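Local coordinates for Rep protein (Adeno-associated virus - 5, PDB 1M55) that probably binds the viral replication origin and nicks one DNA strand there, acting as a rolling-circle-type endonuclease in adeno-associated virus replication, at residues Arg60-Tyr65 / Lys117-Gly122. Residues are numbered along the deposited sequence; the frame is centred on the assembly and turned at random.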
# COMPACT_ATOMS: atom_id res chain seq x y z
N ARG A 60 2.55 0.17 -5.86
CA ARG A 60 3.40 0.63 -4.77
C ARG A 60 4.67 1.30 -5.27
O ARG A 60 4.99 2.42 -4.86
CB ARG A 60 3.78 -0.54 -3.86
CG ARG A 60 4.76 -0.15 -2.78
CD ARG A 60 5.35 -1.36 -2.10
NE ARG A 60 6.22 -2.15 -2.97
CZ ARG A 60 7.55 -2.03 -3.01
NH1 ARG A 60 8.17 -1.13 -2.26
NH2 ARG A 60 8.26 -2.88 -3.73
N ARG A 61 5.40 0.63 -6.17
CA ARG A 61 6.63 1.21 -6.69
C ARG A 61 6.39 2.49 -7.48
O ARG A 61 7.08 3.49 -7.27
CB ARG A 61 7.38 0.18 -7.54
CG ARG A 61 7.89 -1.02 -6.74
CD ARG A 61 8.57 -2.02 -7.66
NE ARG A 61 8.95 -3.25 -6.96
CZ ARG A 61 10.11 -3.42 -6.33
NH1 ARG A 61 11.01 -2.45 -6.29
NH2 ARG A 61 10.38 -4.59 -5.76
N VAL A 62 5.41 2.49 -8.38
CA VAL A 62 5.13 3.68 -9.17
C VAL A 62 4.73 4.85 -8.25
O VAL A 62 5.18 5.99 -8.44
CB VAL A 62 4.02 3.42 -10.22
CG1 VAL A 62 3.59 4.73 -10.87
CG2 VAL A 62 4.55 2.45 -11.29
N PHE A 63 3.94 4.54 -7.23
CA PHE A 63 3.49 5.54 -6.26
C PHE A 63 4.70 6.14 -5.55
O PHE A 63 4.86 7.36 -5.50
CB PHE A 63 2.55 4.88 -5.23
CG PHE A 63 1.95 5.85 -4.24
CD1 PHE A 63 0.61 6.22 -4.35
CD2 PHE A 63 2.71 6.37 -3.20
CE1 PHE A 63 0.05 7.11 -3.43
CE2 PHE A 63 2.15 7.25 -2.27
CZ PHE A 63 0.82 7.62 -2.39
N LEU A 64 5.55 5.28 -4.99
CA LEU A 64 6.72 5.74 -4.26
C LEU A 64 7.71 6.54 -5.09
O LEU A 64 8.23 7.55 -4.62
CB LEU A 64 7.43 4.56 -3.58
CG LEU A 64 6.62 3.89 -2.47
CD1 LEU A 64 7.29 2.61 -2.01
CD2 LEU A 64 6.42 4.85 -1.31
N TYR A 65 7.95 6.11 -6.32
CA TYR A 65 8.89 6.81 -7.19
C TYR A 65 8.36 8.21 -7.51
O TYR A 65 9.12 9.18 -7.50
CB TYR A 65 9.16 6.00 -8.47
CG TYR A 65 9.78 4.64 -8.21
CD1 TYR A 65 9.85 3.67 -9.22
CD2 TYR A 65 10.25 4.29 -6.93
CE1 TYR A 65 10.36 2.40 -8.96
CE2 TYR A 65 10.75 3.02 -6.67
CZ TYR A 65 10.80 2.08 -7.68
OH TYR A 65 11.28 0.81 -7.40
N LYS A 117 -1.64 5.74 -16.29
CA LYS A 117 -0.82 5.59 -17.49
C LYS A 117 0.13 4.39 -17.48
O LYS A 117 0.16 3.60 -18.42
CB LYS A 117 -0.02 6.87 -17.74
CG LYS A 117 -0.89 8.04 -18.17
CD LYS A 117 -0.07 9.24 -18.59
CE LYS A 117 0.65 9.88 -17.43
NZ LYS A 117 1.31 11.15 -17.85
N VAL A 118 0.89 4.24 -16.40
CA VAL A 118 1.87 3.17 -16.28
C VAL A 118 1.34 1.78 -15.99
O VAL A 118 1.73 0.80 -16.64
CB VAL A 118 2.93 3.53 -15.20
CG1 VAL A 118 3.92 2.38 -15.01
CG2 VAL A 118 3.67 4.79 -15.60
N VAL A 119 0.45 1.67 -15.01
CA VAL A 119 -0.06 0.37 -14.62
C VAL A 119 -1.31 -0.06 -15.39
O VAL A 119 -1.46 -1.24 -15.72
CB VAL A 119 -0.37 0.32 -13.09
CG1 VAL A 119 -0.60 -1.11 -12.64
CG2 VAL A 119 0.77 0.96 -12.30
N PHE A 120 -2.16 0.90 -15.72
CA PHE A 120 -3.42 0.57 -16.38
C PHE A 120 -3.64 0.95 -17.84
O PHE A 120 -4.77 1.04 -18.30
CB PHE A 120 -4.57 1.05 -15.49
CG PHE A 120 -4.47 0.54 -14.08
CD1 PHE A 120 -4.19 1.40 -13.02
CD2 PHE A 120 -4.56 -0.83 -13.83
CE1 PHE A 120 -4.00 0.89 -11.73
CE2 PHE A 120 -4.37 -1.34 -12.55
CZ PHE A 120 -4.09 -0.48 -11.50
N GLN A 121 -2.54 1.14 -18.57
CA GLN A 121 -2.60 1.45 -20.00
C GLN A 121 -3.52 2.61 -20.36
O GLN A 121 -4.14 2.61 -21.43
CB GLN A 121 -3.05 0.19 -20.76
CG GLN A 121 -2.27 -1.06 -20.40
CD GLN A 121 -2.87 -2.33 -20.99
OE1 GLN A 121 -3.69 -2.29 -21.90
NE2 GLN A 121 -2.46 -3.47 -20.45
N GLY A 122 -3.63 3.59 -19.47
CA GLY A 122 -4.49 4.73 -19.74
C GLY A 122 -5.96 4.50 -19.45
O GLY A 122 -6.78 5.38 -19.72
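Val62 meets Val118 and Val119 where helix 50-71 of the Rep nuclease domain packs on the end of helix 101-118; the fold has helices flanking a central antiparallel sheet, as in the HUH-type rolling-circle nucleases. Val62 sits midway along helix 50-71; Val118 lies at the end of helix 101-118, with Val119 next to it in the chain. The contact is small and wholly apolar, burying 98 Å² in all, and no hydrogen bond crosses it. One methyl does the work on the helix 50-71 side: CG2 of Val62, set anti to the carbonyl carbon and beside the backbone N, while CG1 is anti to that N (chi1 171°). Both partner valines share this first torsion, yet they offer different branches. Val118 brings its CG1, the methyl anti to the backbone N, to 3.8 Å from Val62 CG2, whereas Val119 turns its CG2 toward the same atom. All three side chains leave their backbones toward the opposite segment, and Val62 lies alongside each partner, running in the opposite direction. The CA atoms of Val62 and Val118, 7.8 Å apart, are the nearest CA pair of the two segments. Val118 is exposed, whereas Val119 is buried and packs on Trp29. Val62 continues the seam on Gln114 and Leu115 of helix 101-118, and Phe63 reaches Ile111. Phe120 packs on Pro12, Leu19 and Phe26, and Val119 CG1 stands 3.7 Å over one face of the Phe120 ring, away from its centre. Of the two valine contacts the longer is Val119 CG2 to Val62 CG2, 4.2 Å.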